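Local coordinates for protein lipase (Penicillium expansum, PDB 3G7N) that hydrolyses triacylglycerols such as tributyrin as a secreted alkaline lipase of the alpha/beta-hydrolase fold, releasing free fatty acids, at residues 157-161 against 240-245. Residues are numbered along the deposited sequence; the frame is centred on the assembly and turned at random.
Sequences NALNA and GHIASF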
ATOM      1  N   ASN A 157      -4.287  -0.851  -2.353  1.00  7.74           N
ATOM      2  CA  ASN A 157      -3.970  -2.174  -1.790  1.00  7.86           C
ATOM      3  C   ASN A 157      -2.596  -2.157  -1.151  1.00  7.11           C
ATOM      4  O   ASN A 157      -1.586  -2.144  -1.861  1.00  7.77           O
ATOM      5  CB  ASN A 157      -4.013  -3.234  -2.892  1.00 10.22           C
ATOM      6  CG  ASN A 157      -5.405  -3.419  -3.464  1.00 11.53           C
ATOM      7  OD1 ASN A 157      -6.338  -3.759  -2.744  1.00 13.23           O
ATOM      8  ND2 ASN A 157      -5.548  -3.189  -4.771  1.00 14.00           N
ATOM      9  N   ALA A 158      -2.579  -2.039   0.175  1.00  6.69           N
ATOM     10  CA  ALA A 158      -1.327  -2.104   0.936  1.00  7.85           C
ATOM     11  C   ALA A 158      -1.093  -3.547   1.357  1.00  7.23           C
ATOM     12  O   ALA A 158      -1.946  -4.137   2.036  1.00  7.75           O
ATOM     13  CB  ALA A 158      -1.406  -1.214   2.174  1.00  9.26           C
ATOM     14  N   LEU A 159       0.030  -4.127   0.940  1.00  6.20           N
ATOM     15  CA  LEU A 159       0.317  -5.525   1.246  1.00  6.97           C
ATOM     16  C   LEU A 159       1.339  -5.639   2.369  1.00  6.10           C
ATOM     17  O   LEU A 159       2.384  -4.968   2.361  1.00  7.31           O
ATOM     18  CB  LEU A 159       0.834  -6.249   0.007  1.00  7.48           C
ATOM     19  CG  LEU A 159      -0.092  -6.122  -1.217  1.00  7.47           C
ATOM     20  CD1 LEU A 159       0.532  -6.850  -2.404  1.00 10.05           C
ATOM     21  CD2 LEU A 159      -1.501  -6.650  -0.949  1.00  9.55           C
ATOM     22  N   ASN A 160       1.023  -6.476   3.346  1.00  6.95           N
ATOM     23  CA  ASN A 160       1.982  -6.837   4.397  1.00  7.45           C
ATOM     24  C   ASN A 160       2.516  -5.600   5.133  1.00  6.31           C
ATOM     25  O   ASN A 160       3.709  -5.515   5.434  1.00  7.90           O
ATOM     26  CB  ASN A 160       3.152  -7.694   3.848  1.00  8.83           C
ATOM     27  CG  ASN A 160       2.684  -8.988   3.173  1.00 10.46           C
ATOM     28  OD1 ASN A 160       1.601  -9.032   2.575  1.00 19.06           O
ATOM     29  ND2 ASN A 160       3.505 -10.028   3.215  1.00 10.08           N
ATOM     30  N   ALA A 161       1.621  -4.666   5.454  1.00  6.27           N
ATOM     31  CA  ALA A 161       1.999  -3.354   5.975  1.00  6.65           C
ATOM     32  C   ALA A 161       1.867  -3.241   7.474  1.00  6.71           C
ATOM     33  O   ALA A 161       0.914  -3.726   8.066  1.00  7.48           O
ATOM     34  CB  ALA A 161       1.185  -2.261   5.316  1.00  8.20           C
ATOM     35  N   GLY A 240       6.877 -15.421   6.360  1.00  9.23           N
ATOM     36  CA  GLY A 240       5.770 -15.070   5.465  1.00  9.91           C
ATOM     37  C   GLY A 240       5.837 -13.655   4.913  1.00  8.09           C
ATOM     38  O   GLY A 240       5.070 -13.316   4.018  1.00  8.75           O
ATOM     39  N   HIS A 241       6.729 -12.812   5.430  1.00  7.91           N
ATOM     40  CA  HIS A 241       6.725 -11.421   5.006  1.00  7.96           C
ATOM     41  C   HIS A 241       7.028 -11.280   3.527  1.00  7.96           C
ATOM     42  O   HIS A 241       6.668 -10.264   2.918  1.00 10.52           O
ATOM     43  CB  HIS A 241       7.696 -10.570   5.829  1.00  8.19           C
ATOM     44  CG  HIS A 241       7.570  -9.101   5.565  1.00  6.92           C
ATOM     45  ND1 HIS A 241       6.363  -8.432   5.650  1.00  7.24           N
ATOM     46  CD2 HIS A 241       8.475  -8.181   5.157  1.00  8.11           C
ATOM     47  CE1 HIS A 241       6.550  -7.155   5.351  1.00  7.99           C
ATOM     48  NE2 HIS A 241       7.821  -6.969   5.062  1.00  8.56           N
ATOM     49  N   ILE A 242       7.832 -12.179   2.970  1.00  8.61           N
ATOM     50  CA  ILE A 242       8.312 -12.054   1.593  1.00  9.96           C
ATOM     51  C   ILE A 242       7.226 -12.363   0.550  1.00  9.20           C
ATOM     52  O   ILE A 242       7.436 -12.155  -0.656  1.00 10.13           O
ATOM     53  CB  ILE A 242       9.564 -12.971   1.351  1.00 13.21           C
ATOM     54  CG1 ILE A 242      10.353 -12.540   0.113  1.00 18.12           C
ATOM     55  CG2 ILE A 242       9.172 -14.427   1.244  1.00 15.30           C
ATOM     56  CD1 ILE A 242      11.816 -12.905   0.187  1.00 30.40           C
ATOM     57  N   ALA A 243       6.099 -12.907   0.986  1.00  8.66           N
ATOM     58  CA  ALA A 243       5.067 -13.327   0.032  1.00  8.76           C
ATOM     59  C   ALA A 243       3.751 -12.641   0.337  1.00  8.89           C
ATOM     60  O   ALA A 243       3.435 -12.336   1.482  1.00  8.91           O
ATOM     61  CB  ALA A 243       4.896 -14.855   0.060  1.00 11.66           C
ATOM     62  N   SER A 244       2.941 -12.487  -0.706  1.00 10.00           N
ATOM     63  CA  SER A 244       1.572 -12.008  -0.529  1.00  9.01           C
ATOM     64  C   SER A 244       0.683 -12.586  -1.621  1.00  8.93           C
ATOM     65  O   SER A 244       1.051 -12.578  -2.786  1.00  9.60           O
ATOM     66  CB  SER A 244       1.546 -10.481  -0.624  1.00 12.84           C
ATOM     67  OG  SER A 244       0.393  -9.975   0.035  1.00 17.60           O
ATOM     68  N   PHE A 245      -0.444 -13.174  -1.215  1.00  9.44           N
ATOM     69  CA  PHE A 245      -1.421 -13.722  -2.172  1.00 10.10           C
ATOM     70  C   PHE A 245      -0.767 -14.547  -3.262  1.00 11.93           C
ATOM     71  O   PHE A 245      -1.116 -14.435  -4.438  1.00 15.11           O
ATOM     72  CB  PHE A 245      -2.347 -12.631  -2.707  1.00 13.54           C
ATOM     73  CG  PHE A 245      -3.141 -11.975  -1.634  1.00 10.44           C
ATOM     74  CD1 PHE A 245      -4.293 -12.578  -1.135  1.00 15.17           C
ATOM     75  CD2 PHE A 245      -2.571 -10.932  -0.922  1.00 13.26           C
ATOM     76  CE1 PHE A 245      -4.879 -12.111   0.056  1.00 15.81           C
ATOM     77  CE2 PHE A 245      -3.140 -10.468   0.228  1.00 13.03           C
ATOM     78  CZ  PHE A 245      -4.256 -11.087   0.762  1.00 12.20           C
TER
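Asn160 turns its amide to segment 240-245, OD1 to the Ser244 hydroxyl and ND2 to two backbone carbonyls. Its CB lies 3.8 Å from CE1 of the His241 imidazole, while the backbone O of Asn160 sits at the edge of that ring, in its plane, 3.3 Å from CE1. With CG anti to the carbonyl carbon (chi1 -58°), the amide extends past the imidazole to Ser244 and the carbonyls of Ala243 and His241. Its OD1 accepts a hydrogen bond from Ser244 OG at 3.0 Å, the hydroxyl 27° out of the plane of the Asn160 side-chain carbonyl. ND2 gives a hydrogen bond to Ala243 O (2.9 Å, N-H...O 156°), approaching from above the plane of the Ala243 carbonyl, and a weak, bent one to His241 O at 3.2 Å. In this alpha/beta hydrolase Asn160 follows directly on central strand 154-159, and His241 belongs to the catalytic triad: NE2 bonds to Ser132 OG, ND1 to Asp188 OD2. His131 NE2 also holds His241 O. Replacing Asn160 by an alanine would probably leave Ser244 OG and Ala243 O without these partners and the chain beside the catalytic histidine less firmly held. Beside the polar group, Leu159 CB lies against the Ser244 hydroxyl, 3.8 Å from OG, and Leu159 CD2 meets Phe245 CE2 obliquely at 4.3 Å; helix 8-23 packs against both Leu159 and Phe245.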